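Long-range contacts in exotoxin 5 (Staphylococcus aureus subsp. aureus COL, PDB 3R2I), which is a secreted superantigen-like exotoxin whose precise function is not established, though its family suggests a part in evading host immunity: residues Y59-Y67 against L223-M232; N96-L104 against G131-I139. One frame throughout, in Å; residues are numbered along the deposited sequence.

From the N terminus the chain first forms helix 57-68, whose residues 59-67 meet a partner more than 150 residues later. It then runs through strands 77-84 and 87-94 into strand 97-103, which pairs in parallel with strand 133-141; interaction 2 thus closes a short loop inside the OB-fold domain. The chain goes on through helix 182-197 and most strands of the beta-grasp sheet before 223-232 returns to the first helix, so interaction 1 closes a much wider loop in which interaction 2 is nested. Their centres lie about 17 Å apart, yet they touch: M232 O is 2.9 Å from G138 N, a probable hydrogen bond, and F229 packs on V136 and L104.

Interaction 1 of 2, residues Y59-Y67 against L223-M232; sequences YINMLHQYY and LSEKLSFERM
L63 of segment 59-67, within helix 57-68, faces K226 in the irregular segment 223-232, their CA atoms 6.7 Å apart, and the segment's backbone is met by side chains of the helix. Two tyrosine hydroxyls, each accepting a backbone N-H near its ring edge, receive consecutive residues. K226 N gives its hydrogen to Y59 OH at 3.2 Å, and L227 N gives an almost straight bond (174°) to Y67 OH at 3.1 Å. Y59, nearer the surface, is less well ordered, so its bond is the less certain of the two. Tyrosine suits both places because its long, rigid ring carries an acceptor out from the helix to backbone N-H groups of a segment without regular secondary structure. Y67 OH is also hydrogen-bonded to D186 of helix 182-197, a second partner that helps to fix its position.

Between these two bonds L63 packs its branches against the backbone, CD2 lying 3.7 Å from K226 N while CD1 faces the carbonyls of L223 and S224. K226 runs fully extended, its CG anti to the backbone N (chi1 -179°), and this carries CE over one face of Y66, 3.5 Å from the ring centroid in a CH-pi contact. Its ammonium sits off-centre, with NZ 3.9 Å from the same centroid, in a cation-pi contact. E125 takes both polar ends: its carboxylate forms a salt bridge with K226 NZ and a hydrogen bond with Y66 OH, which probably favours the charged lysine. M232 CE lies 3.6 Å from Y66 OH, in van der Waals contact. The arrangement joins the N-terminal helix to the beta-grasp domain, consistent with the two-domain architecture of staphylococcal superantigens and their relatives.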
ATOM      1  N   TYR A  59     -14.024  -4.877  14.051  1.00 67.20           N
ATOM      2  CA  TYR A  59     -12.919  -4.127  13.451  1.00 62.43           C
ATOM      3  C   TYR A  59     -11.906  -5.063  12.734  1.00 58.09           C
ATOM      4  O   TYR A  59     -11.427  -4.738  11.641  1.00 55.34           O
ATOM      5  CB  TYR A  59     -12.224  -3.226  14.491  1.00 63.31           C
ATOM      6  CG  TYR A  59     -11.268  -2.226  13.852  1.00 62.53           C
ATOM      7  CD1 TYR A  59     -11.740  -1.017  13.311  1.00 62.96           C
ATOM      8  CD2 TYR A  59      -9.905  -2.485  13.776  1.00 60.15           C
ATOM      9  CE1 TYR A  59     -10.862  -0.103  12.694  1.00 61.02           C
ATOM     10  CE2 TYR A  59      -9.023  -1.570  13.172  1.00 58.50           C
ATOM     11  CZ  TYR A  59      -9.506  -0.390  12.631  1.00 57.51           C
ATOM     12  OH  TYR A  59      -8.634   0.495  12.035  1.00 51.66           O
ATOM     13  N   ILE A  60     -11.593  -6.205  13.353  1.00 55.16           N
ATOM     14  CA  ILE A  60     -10.688  -7.223  12.783  1.00 52.07           C
ATOM     15  C   ILE A  60     -11.282  -7.896  11.508  1.00 48.95           C
ATOM     16  O   ILE A  60     -10.539  -8.175  10.565  1.00 45.34           O
ATOM     17  CB  ILE A  60     -10.259  -8.263  13.857  1.00 53.51           C
ATOM     18  CG1 ILE A  60      -9.306  -7.589  14.870  1.00 53.53           C
ATOM     19  CG2 ILE A  60      -9.588  -9.467  13.199  1.00 54.54           C
ATOM     20  CD1 ILE A  60      -8.936  -8.452  16.115  1.00 56.15           C
ATOM     21  N   ASN A  61     -12.602  -8.132  11.483  1.00 46.38           N
ATOM     22  CA  ASN A  61     -13.267  -8.662  10.299  1.00 44.31           C
ATOM     23  C   ASN A  61     -13.118  -7.623   9.189  1.00 39.61           C
ATOM     24  O   ASN A  61     -13.008  -7.955   8.008  1.00 37.88           O
ATOM     25  CB  ASN A  61     -14.771  -8.883  10.513  1.00 45.94           C
ATOM     26  CG  ASN A  61     -15.085 -10.037  11.437  1.00 53.81           C
ATOM     27  OD1 ASN A  61     -14.203 -10.801  11.842  1.00 56.24           O
ATOM     28  ND2 ASN A  61     -16.381 -10.196  11.755  1.00 61.81           N
ATOM     29  N   MET A  62     -13.201  -6.357   9.571  1.00 35.90           N
ATOM     30  CA  MET A  62     -13.044  -5.258   8.623  1.00 33.90           C
ATOM     31  C   MET A  62     -11.629  -5.258   8.031  1.00 28.93           C
ATOM     32  O   MET A  62     -11.436  -5.157   6.827  1.00 29.43           O
ATOM     33  CB  MET A  62     -13.335  -3.934   9.334  1.00 35.34           C
ATOM     34  CG  MET A  62     -13.172  -2.669   8.463  1.00 40.63           C
ATOM     35  SD  MET A  62     -11.468  -2.089   8.171  1.00 43.72           S
ATOM     36  CE  MET A  62     -10.983  -1.752   9.884  1.00 39.47           C
ATOM     37  N   LEU A  63     -10.633  -5.348   8.892  1.00 25.94           N
ATOM     38  CA  LEU A  63      -9.239  -5.410   8.447  1.00 23.80           C
ATOM     39  C   LEU A  63      -9.024  -6.575   7.479  1.00 22.89           C
ATOM     40  O   LEU A  63      -8.440  -6.401   6.439  1.00 21.65           O
ATOM     41  CB  LEU A  63      -8.296  -5.524   9.635  1.00 22.32           C
ATOM     42  CG  LEU A  63      -8.196  -4.249  10.487  1.00 23.59           C
ATOM     43  CD1 LEU A  63      -7.432  -4.485  11.790  1.00 22.70           C
ATOM     44  CD2 LEU A  63      -7.577  -3.092   9.668  1.00 24.85           C
ATOM     45  N   HIS A  64      -9.538  -7.744   7.829  1.00 24.68           N
ATOM     46  CA  HIS A  64      -9.408  -8.923   7.011  1.00 26.09           C
ATOM     47  C   HIS A  64     -10.062  -8.707   5.660  1.00 26.78           C
ATOM     48  O   HIS A  64      -9.512  -9.077   4.642  1.00 27.24           O
ATOM     49  CB  HIS A  64     -10.091 -10.100   7.682  1.00 27.64           C
ATOM     50  CG  HIS A  64      -9.942 -11.367   6.913  1.00 32.50           C
ATOM     51  ND1 HIS A  64     -10.862 -11.777   5.972  1.00 34.52           N
ATOM     52  CD2 HIS A  64      -8.946 -12.283   6.900  1.00 32.27           C
ATOM     53  CE1 HIS A  64     -10.436 -12.893   5.413  1.00 35.74           C
ATOM     54  NE2 HIS A  64      -9.288 -13.232   5.971  1.00 36.60           N
ATOM     55  N   GLN A  65     -11.257  -8.141   5.644  1.00 27.47           N
ATOM     56  CA  GLN A  65     -11.914  -7.890   4.372  1.00 30.07           C
ATOM     57  C   GLN A  65     -11.129  -6.876   3.579  1.00 27.02           C
ATOM     58  O   GLN A  65     -10.856  -7.067   2.417  1.00 28.01           O
ATOM     59  CB  GLN A  65     -13.375  -7.454   4.583  1.00 32.61           C
ATOM     60  CG  GLN A  65     -14.047  -6.711   3.407  1.00 40.25           C
ATOM     61  CD  GLN A  65     -13.880  -5.156   3.430  1.00 50.58           C
ATOM     62  OE1 GLN A  65     -14.116  -4.492   2.409  1.00 53.70           O
ATOM     63  NE2 GLN A  65     -13.518  -4.576   4.609  1.00 53.72           N
ATOM     64  N   TYR A  66     -10.701  -5.811   4.220  1.00 25.10           N
ATOM     65  CA  TYR A  66      -9.993  -4.765   3.482  1.00 23.08           C
ATOM     66  C   TYR A  66      -8.665  -5.203   2.849  1.00 22.34           C
ATOM     67  O   TYR A  66      -8.427  -5.054   1.635  1.00 19.91           O
ATOM     68  CB  TYR A  66      -9.773  -3.602   4.402  1.00 22.71           C
ATOM     69  CG  TYR A  66      -9.152  -2.439   3.723  1.00 23.89           C
ATOM     70  CD1 TYR A  66      -9.919  -1.548   3.000  1.00 18.58           C
ATOM     71  CD2 TYR A  66      -7.786  -2.231   3.798  1.00 20.36           C
ATOM     72  CE1 TYR A  66      -9.339  -0.516   2.353  1.00 17.59           C
ATOM     73  CE2 TYR A  66      -7.217  -1.179   3.190  1.00 17.37           C
ATOM     74  CZ  TYR A  66      -7.973  -0.325   2.472  1.00 19.11           C
ATOM     75  OH  TYR A  66      -7.344   0.762   1.888  1.00 17.37           O
ATOM     76  N   TYR A  67      -7.835  -5.813   3.680  1.00 21.87           N
ATOM     77  CA  TYR A  67      -6.537  -6.273   3.263  1.00 21.02           C
ATOM     78  C   TYR A  67      -6.498  -7.571   2.430  1.00 22.50           C
ATOM     79  O   TYR A  67      -5.406  -7.984   2.024  1.00 21.70           O
ATOM     80  CB  TYR A  67      -5.618  -6.324   4.469  1.00 20.00           C
ATOM     81  CG  TYR A  67      -5.185  -4.950   4.882  1.00 20.38           C
ATOM     82  CD1 TYR A  67      -4.266  -4.245   4.109  1.00 18.75           C
ATOM     83  CD2 TYR A  67      -5.664  -4.348   6.038  1.00 20.37           C
ATOM     84  CE1 TYR A  67      -3.846  -2.990   4.469  1.00 19.51           C
ATOM     85  CE2 TYR A  67      -5.244  -3.059   6.395  1.00 20.16           C
ATOM     86  CZ  TYR A  67      -4.339  -2.409   5.620  1.00 18.66           C
ATOM     87  OH  TYR A  67      -3.876  -1.179   6.000  1.00 16.22           O
ATOM     88  N   LEU A 223      -0.156  -3.145  12.980  1.00 21.46           N
ATOM     89  CA  LEU A 223      -1.107  -4.094  12.398  1.00 21.55           C
ATOM     90  C   LEU A 223      -2.513  -4.070  12.978  1.00 24.16           C
ATOM     91  O   LEU A 223      -3.466  -4.546  12.314  1.00 23.66           O
ATOM     92  CB  LEU A 223      -0.563  -5.530  12.463  1.00 21.63           C
ATOM     93  CG  LEU A 223       0.721  -5.815  11.670  1.00 21.07           C
ATOM     94  CD1 LEU A 223       1.238  -7.224  11.857  1.00 16.45           C
ATOM     95  CD2 LEU A 223       0.460  -5.509  10.178  1.00 17.91           C
ATOM     96  N   SER A 224      -2.670  -3.502  14.181  1.00 25.34           N
ATOM     97  CA  SER A 224      -3.970  -3.461  14.845  1.00 27.68           C
ATOM     98  C   SER A 224      -4.927  -2.384  14.309  1.00 29.19           C
ATOM     99  O   SER A 224      -6.063  -2.292  14.739  1.00 28.71           O
ATOM    100  CB  SER A 224      -3.780  -3.249  16.351  1.00 30.35           C
ATOM    101  OG  SER A 224      -3.383  -1.909  16.609  1.00 31.81           O
ATOM    102  N   GLU A 225      -4.449  -1.569  13.377  1.00 29.89           N
ATOM    103  CA  GLU A 225      -5.247  -0.540  12.770  1.00 29.95           C
ATOM    104  C   GLU A 225      -4.951  -0.493  11.279  1.00 26.53           C
ATOM    105  O   GLU A 225      -3.854  -0.825  10.843  1.00 26.09           O
ATOM    106  CB  GLU A 225      -4.824   0.847  13.273  1.00 32.53           C
ATOM    107  CG  GLU A 225      -4.992   1.175  14.737  1.00 40.61           C
ATOM    108  CD  GLU A 225      -4.722   2.677  15.009  1.00 48.45           C
ATOM    109  OE1 GLU A 225      -5.336   3.248  15.945  1.00 58.20           O
ATOM    110  OE2 GLU A 225      -3.933   3.299  14.255  1.00 48.82           O
ATOM    111  N   LYS A 226      -5.885   0.050  10.526  1.00 25.07           N
ATOM    112  CA  LYS A 226      -5.736   0.252   9.086  1.00 23.26           C
ATOM    113  C   LYS A 226      -4.825   1.438   8.857  1.00 22.49           C
ATOM    114  O   LYS A 226      -4.875   2.418   9.616  1.00 20.42           O
ATOM    115  CB  LYS A 226      -7.102   0.606   8.535  1.00 25.20           C
ATOM    116  CG  LYS A 226      -7.205   0.849   7.026  1.00 26.75           C
ATOM    117  CD  LYS A 226      -8.685   1.106   6.683  1.00 25.73           C
ATOM    118  CE  LYS A 226      -8.871   1.393   5.202  1.00 28.98           C
ATOM    119  NZ  LYS A 226     -10.267   1.705   4.813  1.00 21.20           N
ATOM    120  N   LEU A 227      -4.022   1.398   7.803  1.00 20.00           N
ATOM    121  CA  LEU A 227      -3.125   2.531   7.549  1.00 19.74           C
ATOM    122  C   LEU A 227      -3.982   3.812   7.457  1.00 19.99           C
ATOM    123  O   LEU A 227      -5.060   3.758   6.893  1.00 18.92           O
ATOM    124  CB  LEU A 227      -2.359   2.315   6.246  1.00 18.15           C
ATOM    125  CG  LEU A 227      -1.206   3.265   5.928  1.00 16.97           C
ATOM    126  CD1 LEU A 227      -0.088   3.063   6.935  1.00 11.43           C
ATOM    127  CD2 LEU A 227      -0.715   2.955   4.508  1.00 16.03           C
ATOM    128  N   SER A 228      -3.531   4.944   8.014  1.00 19.66           N
ATOM    129  CA  SER A 228      -4.336   6.153   7.956  1.00 20.90           C
ATOM    130  C   SER A 228      -4.399   6.608   6.507  1.00 20.67           C
ATOM    131  O   SER A 228      -3.514   6.326   5.740  1.00 21.03           O
ATOM    132  CB  SER A 228      -3.725   7.282   8.793  1.00 20.72           C
ATOM    133  OG  SER A 228      -2.450   7.621   8.247  1.00 23.57           O
ATOM    134  N   PHE A 229      -5.444   7.315   6.128  1.00 21.28           N
ATOM    135  CA  PHE A 229      -5.525   7.811   4.764  1.00 23.12           C
ATOM    136  C   PHE A 229      -4.372   8.740   4.412  1.00 23.75           C
ATOM    137  O   PHE A 229      -3.921   8.772   3.275  1.00 21.89           O
ATOM    138  CB  PHE A 229      -6.854   8.563   4.508  1.00 24.04           C
ATOM    139  CG  PHE A 229      -8.076   7.691   4.634  1.00 22.51           C
ATOM    140  CD1 PHE A 229      -9.037   7.958   5.579  1.00 23.83           C
ATOM    141  CD2 PHE A 229      -8.220   6.560   3.830  1.00 20.27           C
ATOM    142  CE1 PHE A 229     -10.175   7.152   5.701  1.00 25.11           C
ATOM    143  CE2 PHE A 229      -9.327   5.737   3.935  1.00 16.66           C
ATOM    144  CZ  PHE A 229     -10.312   6.019   4.888  1.00 20.52           C
ATOM    145  N   GLU A 230      -3.903   9.519   5.364  1.00 25.60           N
ATOM    146  CA  GLU A 230      -2.825  10.439   5.042  1.00 29.10           C
ATOM    147  C   GLU A 230      -1.493   9.752   4.654  1.00 27.98           C
ATOM    148  O   GLU A 230      -0.734  10.255   3.799  1.00 29.68           O
ATOM    149  CB  GLU A 230      -2.645  11.459   6.149  1.00 32.52           C
ATOM    150  CG  GLU A 230      -1.639  12.566   5.736  1.00 44.17           C
ATOM    151  CD  GLU A 230      -1.937  13.928   6.353  1.00 56.58           C
ATOM    152  OE1 GLU A 230      -1.060  14.412   7.110  1.00 65.75           O
ATOM    153  OE2 GLU A 230      -3.049  14.491   6.100  1.00 60.37           O
ATOM    154  N   ARG A 231      -1.244   8.568   5.211  1.00 24.79           N
ATOM    155  CA  ARG A 231      -0.019   7.855   4.921  1.00 22.15           C
ATOM    156  C   ARG A 231      -0.115   7.099   3.605  1.00 21.19           C
ATOM    157  O   ARG A 231       0.868   6.635   3.069  1.00 20.42           O
ATOM    158  CB  ARG A 231       0.353   6.976   6.088  1.00 20.70           C
ATOM    159  CG  ARG A 231       0.620   7.811   7.356  1.00 21.83           C
ATOM    160  CD  ARG A 231       0.901   6.898   8.551  1.00 23.98           C
ATOM    161  NE  ARG A 231       2.187   6.207   8.465  1.00 23.49           N
ATOM    162  CZ  ARG A 231       2.570   5.184   9.243  1.00 27.93           C
ATOM    163  NH1 ARG A 231       1.740   4.626  10.123  1.00 26.73           N
ATOM    164  NH2 ARG A 231       3.794   4.680   9.116  1.00 25.56           N
ATOM    165  N   MET A 232      -1.305   7.029   3.056  1.00 22.09           N
ATOM    166  CA  MET A 232      -1.506   6.389   1.771  1.00 20.85           C
ATOM    167  C   MET A 232      -0.923   7.231   0.623  1.00 22.40           C
ATOM    168  O   MET A 232      -0.943   6.793  -0.546  1.00 22.93           O
ATOM    169  CB  MET A 232      -2.994   6.132   1.539  1.00 21.33           C
ATOM    170  CG  MET A 232      -3.577   5.080   2.446  1.00 18.37           C
ATOM    171  SD  MET A 232      -5.293   4.770   2.071  1.00 22.23           S
ATOM    172  CE  MET A 232      -5.607   3.528   3.347  1.00 15.93           C
TER

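Interaction 2 of 2, residues N96-L104 against G131-I139; sequences NKAFKVFLL and GGIYSVGGI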
ATOM      1  N   ASN A  96     -10.058  -1.664 -19.210  1.00 48.27           N
ATOM      2  CA  ASN A  96     -11.510  -1.701 -18.860  1.00 48.67           C
ATOM      3  C   ASN A  96     -11.994  -1.279 -17.484  1.00 45.02           C
ATOM      4  O   ASN A  96     -13.209  -1.091 -17.291  1.00 46.41           O
ATOM      5  CB  ASN A  96     -12.139  -3.110 -19.033  1.00 50.76           C
ATOM      6  CG  ASN A  96     -12.896  -3.253 -20.340  1.00 56.45           C
ATOM      7  OD1 ASN A  96     -13.329  -2.257 -20.940  1.00 61.44           O
ATOM      8  ND2 ASN A  96     -13.111  -4.494 -20.761  1.00 61.79           N
ATOM      9  N   LYS A  97     -11.070  -1.118 -16.546  1.00 39.77           N
ATOM     10  CA  LYS A  97     -11.378  -0.616 -15.214  1.00 37.14           C
ATOM     11  C   LYS A  97     -11.362   0.885 -15.123  1.00 34.05           C
ATOM     12  O   LYS A  97     -10.474   1.545 -15.664  1.00 34.44           O
ATOM     13  CB  LYS A  97     -10.396  -1.203 -14.178  1.00 36.90           C
ATOM     14  CG  LYS A  97     -10.872  -2.394 -13.326  1.00 44.53           C
ATOM     15  CD  LYS A  97     -10.951  -3.774 -13.980  1.00 54.08           C
ATOM     16  CE  LYS A  97     -11.512  -4.811 -12.948  1.00 59.23           C
ATOM     17  NZ  LYS A  97     -11.546  -6.239 -13.422  1.00 62.12           N
ATOM     18  N   ALA A  98     -12.339   1.439 -14.411  1.00 31.56           N
ATOM     19  CA  ALA A  98     -12.435   2.879 -14.200  1.00 28.66           C
ATOM     20  C   ALA A  98     -12.014   3.102 -12.762  1.00 26.07           C
ATOM     21  O   ALA A  98     -12.391   2.372 -11.854  1.00 25.67           O
ATOM     22  CB  ALA A  98     -13.835   3.386 -14.451  1.00 28.65           C
ATOM     23  N   PHE A  99     -11.169   4.085 -12.579  1.00 23.81           N
ATOM     24  CA  PHE A  99     -10.620   4.383 -11.309  1.00 23.83           C
ATOM     25  C   PHE A  99     -10.971   5.807 -10.858  1.00 23.72           C
ATOM     26  O   PHE A  99     -11.080   6.707 -11.675  1.00 24.97           O
ATOM     27  CB  PHE A  99      -9.097   4.243 -11.428  1.00 23.71           C
ATOM     28  CG  PHE A  99      -8.626   2.822 -11.704  1.00 23.61           C
ATOM     29  CD1 PHE A  99      -8.419   1.936 -10.659  1.00 23.67           C
ATOM     30  CD2 PHE A  99      -8.359   2.392 -12.982  1.00 25.84           C
ATOM     31  CE1 PHE A  99      -7.948   0.631 -10.894  1.00 22.46           C
ATOM     32  CE2 PHE A  99      -7.910   1.079 -13.219  1.00 24.48           C
ATOM     33  CZ  PHE A  99      -7.712   0.210 -12.168  1.00 21.44           C
ATOM     34  N   LYS A 100     -11.162   5.985  -9.564  1.00 22.49           N
ATOM     35  CA  LYS A 100     -11.417   7.301  -8.984  1.00 23.14           C
ATOM     36  C   LYS A 100     -10.485   7.384  -7.773  1.00 21.68           C
ATOM     37  O   LYS A 100     -10.712   6.748  -6.760  1.00 21.82           O
ATOM     38  CB  LYS A 100     -12.901   7.530  -8.660  1.00 23.36           C
ATOM     39  CG  LYS A 100     -13.162   8.852  -7.914  1.00 25.64           C
ATOM     40  CD  LYS A 100     -14.649   9.131  -7.667  1.00 28.56           C
ATOM     41  CE  LYS A 100     -15.381   9.870  -8.841  1.00 34.31           C
ATOM     42  NZ  LYS A 100     -15.653   9.197 -10.117  1.00 32.54           N
ATOM     43  N   VAL A 101      -9.379   8.117  -7.925  1.00 21.92           N
ATOM     44  CA  VAL A 101      -8.362   8.214  -6.885  1.00 20.39           C
ATOM     45  C   VAL A 101      -8.477   9.527  -6.141  1.00 20.91           C
ATOM     46  O   VAL A 101      -8.322  10.601  -6.733  1.00 19.99           O
ATOM     47  CB  VAL A 101      -6.979   8.009  -7.496  1.00 21.66           C
ATOM     48  CG1 VAL A 101      -5.878   8.046  -6.411  1.00 21.02           C
ATOM     49  CG2 VAL A 101      -6.948   6.664  -8.218  1.00 18.88           C
ATOM     50  N   PHE A 102      -8.772   9.420  -4.842  1.00 20.47           N
ATOM     51  CA  PHE A 102      -8.997  10.579  -3.980  1.00 20.37           C
ATOM     52  C   PHE A 102      -7.692  11.190  -3.547  1.00 22.27           C
ATOM     53  O   PHE A 102      -6.687  10.474  -3.339  1.00 24.58           O
ATOM     54  CB  PHE A 102      -9.851  10.210  -2.751  1.00 18.02           C
ATOM     55  CG  PHE A 102     -11.289   9.943  -3.076  1.00 21.08           C
ATOM     56  CD1 PHE A 102     -11.666   8.806  -3.790  1.00 21.44           C
ATOM     57  CD2 PHE A 102     -12.277  10.823  -2.692  1.00 24.44           C
ATOM     58  CE1 PHE A 102     -12.995   8.573  -4.127  1.00 23.39           C
ATOM     59  CE2 PHE A 102     -13.621  10.591  -3.030  1.00 27.21           C
ATOM     60  CZ  PHE A 102     -13.977   9.464  -3.740  1.00 24.60           C
ATOM     61  N   LEU A 103      -7.705  12.519  -3.466  1.00 22.66           N
ATOM     62  CA  LEU A 103      -6.561  13.310  -3.051  1.00 24.04           C
ATOM     63  C   LEU A 103      -7.014  14.024  -1.806  1.00 25.66           C
ATOM     64  O   LEU A 103      -7.927  14.833  -1.833  1.00 27.98           O
ATOM     65  CB  LEU A 103      -6.174  14.292  -4.137  1.00 24.62           C
ATOM     66  CG  LEU A 103      -5.925  13.685  -5.524  1.00 21.77           C
ATOM     67  CD1 LEU A 103      -5.818  14.826  -6.593  1.00 18.88           C
ATOM     68  CD2 LEU A 103      -4.675  12.828  -5.452  1.00 20.08           C
ATOM     69  N   LEU A 104      -6.383  13.667  -0.705  1.00 27.13           N
ATOM     70  CA  LEU A 104      -6.731  14.158   0.603  1.00 29.85           C
ATOM     71  C   LEU A 104      -5.505  14.704   1.303  1.00 31.91           C
ATOM     72  O   LEU A 104      -4.376  14.447   0.901  1.00 32.28           O
ATOM     73  CB  LEU A 104      -7.316  12.999   1.444  1.00 28.01           C
ATOM     74  CG  LEU A 104      -8.566  12.300   0.902  1.00 26.33           C
ATOM     75  CD1 LEU A 104      -8.815  10.990   1.644  1.00 26.02           C
ATOM     76  CD2 LEU A 104      -9.811  13.245   0.965  1.00 25.51           C
ATOM     77  N   GLY A 131     -18.927  -0.744 -11.165  1.00 24.98           N
ATOM     78  CA  GLY A 131     -17.595  -1.350 -11.042  1.00 24.36           C
ATOM     79  C   GLY A 131     -16.443  -0.401 -10.821  1.00 22.16           C
ATOM     80  O   GLY A 131     -15.312  -0.816 -10.692  1.00 22.01           O
ATOM     81  N   GLY A 132     -16.698   0.892 -10.744  1.00 25.13           N
ATOM     82  CA  GLY A 132     -15.599   1.859 -10.507  1.00 22.83           C
ATOM     83  C   GLY A 132     -14.899   1.574  -9.182  1.00 22.98           C
ATOM     84  O   GLY A 132     -15.535   1.193  -8.200  1.00 22.33           O
ATOM     85  N   ILE A 133     -13.580   1.762  -9.189  1.00 23.04           N
ATOM     86  CA  ILE A 133     -12.717   1.555  -8.061  1.00 22.35           C
ATOM     87  C   ILE A 133     -12.348   2.916  -7.442  1.00 22.98           C
ATOM     88  O   ILE A 133     -11.658   3.721  -8.044  1.00 21.16           O
ATOM     89  CB  ILE A 133     -11.509   0.773  -8.547  1.00 22.97           C
ATOM     90  CG1 ILE A 133     -12.037  -0.524  -9.154  1.00 25.38           C
ATOM     91  CG2 ILE A 133     -10.505   0.522  -7.441  1.00 21.56           C
ATOM     92  CD1 ILE A 133     -11.082  -1.311  -9.890  1.00 29.49           C
ATOM     93  N   TYR A 134     -12.888   3.170  -6.249  1.00 22.70           N
ATOM     94  CA  TYR A 134     -12.633   4.386  -5.505  1.00 22.52           C
ATOM     95  C   TYR A 134     -11.486   4.074  -4.562  1.00 22.38           C
ATOM     96  O   TYR A 134     -11.670   3.260  -3.661  1.00 20.47           O
ATOM     97  CB  TYR A 134     -13.889   4.755  -4.694  1.00 22.26           C
ATOM     98  CG  TYR A 134     -15.074   5.199  -5.515  1.00 22.57           C
ATOM     99  CD1 TYR A 134     -15.954   6.161  -5.036  1.00 27.25           C
ATOM    100  CD2 TYR A 134     -15.295   4.710  -6.799  1.00 27.91           C
ATOM    101  CE1 TYR A 134     -17.062   6.555  -5.782  1.00 29.66           C
ATOM    102  CE2 TYR A 134     -16.380   5.129  -7.547  1.00 27.61           C
ATOM    103  CZ  TYR A 134     -17.265   6.035  -7.026  1.00 27.00           C
ATOM    104  OH  TYR A 134     -18.353   6.428  -7.781  1.00 35.52           O
ATOM    105  N   SER A 135     -10.304   4.676  -4.786  1.00 23.09           N
ATOM    106  CA  SER A 135      -9.126   4.412  -3.933  1.00 21.88           C
ATOM    107  C   SER A 135      -8.529   5.731  -3.446  1.00 20.47           C
ATOM    108  O   SER A 135      -8.848   6.783  -4.010  1.00 19.89           O
ATOM    109  CB  SER A 135      -8.080   3.548  -4.663  1.00 22.77           C
ATOM    110  OG  SER A 135      -6.936   3.263  -3.839  1.00 23.72           O
ATOM    111  N   VAL A 136      -7.739   5.662  -2.363  1.00 17.73           N
ATOM    112  CA  VAL A 136      -7.071   6.812  -1.788  1.00 16.71           C
ATOM    113  C   VAL A 136      -5.548   6.740  -1.982  1.00 17.79           C
ATOM    114  O   VAL A 136      -4.915   5.735  -1.649  1.00 19.53           O
ATOM    115  CB  VAL A 136      -7.373   6.951  -0.271  1.00 17.66           C
ATOM    116  CG1 VAL A 136      -6.659   8.166   0.308  1.00 17.33           C
ATOM    117  CG2 VAL A 136      -8.861   7.062   0.004  1.00 15.93           C
ATOM    118  N   GLY A 137      -4.961   7.776  -2.568  1.00 17.72           N
ATOM    119  CA  GLY A 137      -3.504   7.846  -2.739  1.00 17.75           C
ATOM    120  C   GLY A 137      -2.860   6.849  -3.670  1.00 18.30           C
ATOM    121  O   GLY A 137      -3.406   6.529  -4.728  1.00 18.41           O
ATOM    122  N   GLY A 138      -1.687   6.359  -3.284  1.00 18.32           N
ATOM    123  CA  GLY A 138      -0.994   5.369  -4.079  1.00 19.00           C
ATOM    124  C   GLY A 138      -0.396   5.851  -5.389  1.00 19.04           C
ATOM    125  O   GLY A 138      -0.073   5.033  -6.257  1.00 18.68           O
ATOM    126  N   ILE A 139      -0.167   7.158  -5.497  1.00 21.40           N
ATOM    127  CA  ILE A 139       0.333   7.789  -6.722  1.00 22.03           C
ATOM    128  C   ILE A 139       1.824   7.953  -6.687  1.00 23.68           C
ATOM    129  O   ILE A 139       2.349   8.543  -5.775  1.00 25.64           O
ATOM    130  CB  ILE A 139      -0.323   9.158  -6.884  1.00 24.17           C
ATOM    131  CG1 ILE A 139      -1.858   9.018  -6.842  1.00 23.53           C
ATOM    132  CG2 ILE A 139       0.090   9.855  -8.193  1.00 21.34           C
ATOM    133  CD1 ILE A 139      -2.545  10.329  -6.418  1.00 26.15           C
TER
HETATM  134  O   HOH W   1     -14.365  -0.405 -13.463  1.00 32.31           O
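The ring of Y134 carries the aliphatic part of K100 over one face, with CD 4.1 Å from the ring centroid and 13° off its normal, a CH-pi contact; F102 CE1 approaches the same ring obliquely, 3.9 Å from Y134 CD1. The F102 ring turns its edge to S135 O, which lies in its plane. This is a parallel strand pair of the OB-fold beta-barrel, 97-103 beside 133-136, with F99, K100, V101 and F102 opposite I133, Y134, S135 and V136.

K100, F102, Y134 and V136 lie on one side of the sheet. Here K100 can lay its methylenes on an aromatic ring while its bent end (chi3 -87°) takes NZ to N91; the Y134 hydroxyl is bonded to D128. The other side, with F99, V101, I133 and S135, is largely apolar and buried. I133 CD1 lies 3.8 Å from F99 CE1 and also meets CG of K97. Serine is the polar member of this buried face, and its OG is satisfied by the hydrogen bond from V123 N. Further along, V101 and L103 bring methyls to I139, and the ring of F99 also meets that of F92 on strand 87-94.

The backbone bonds zigzag between the strands: A98 O accepts from I133 N, I133 O from K100 N, K100 O from S135 N and S135 O from F102 N. G137, whose positive phi of 67° is easiest for glycine, ends the pairing where the chain turns, its N bonded to F102 O at 3.3 Å. At the opposite end, a water accepts from A98 N at 2.9 Å and donates weakly to G131 O.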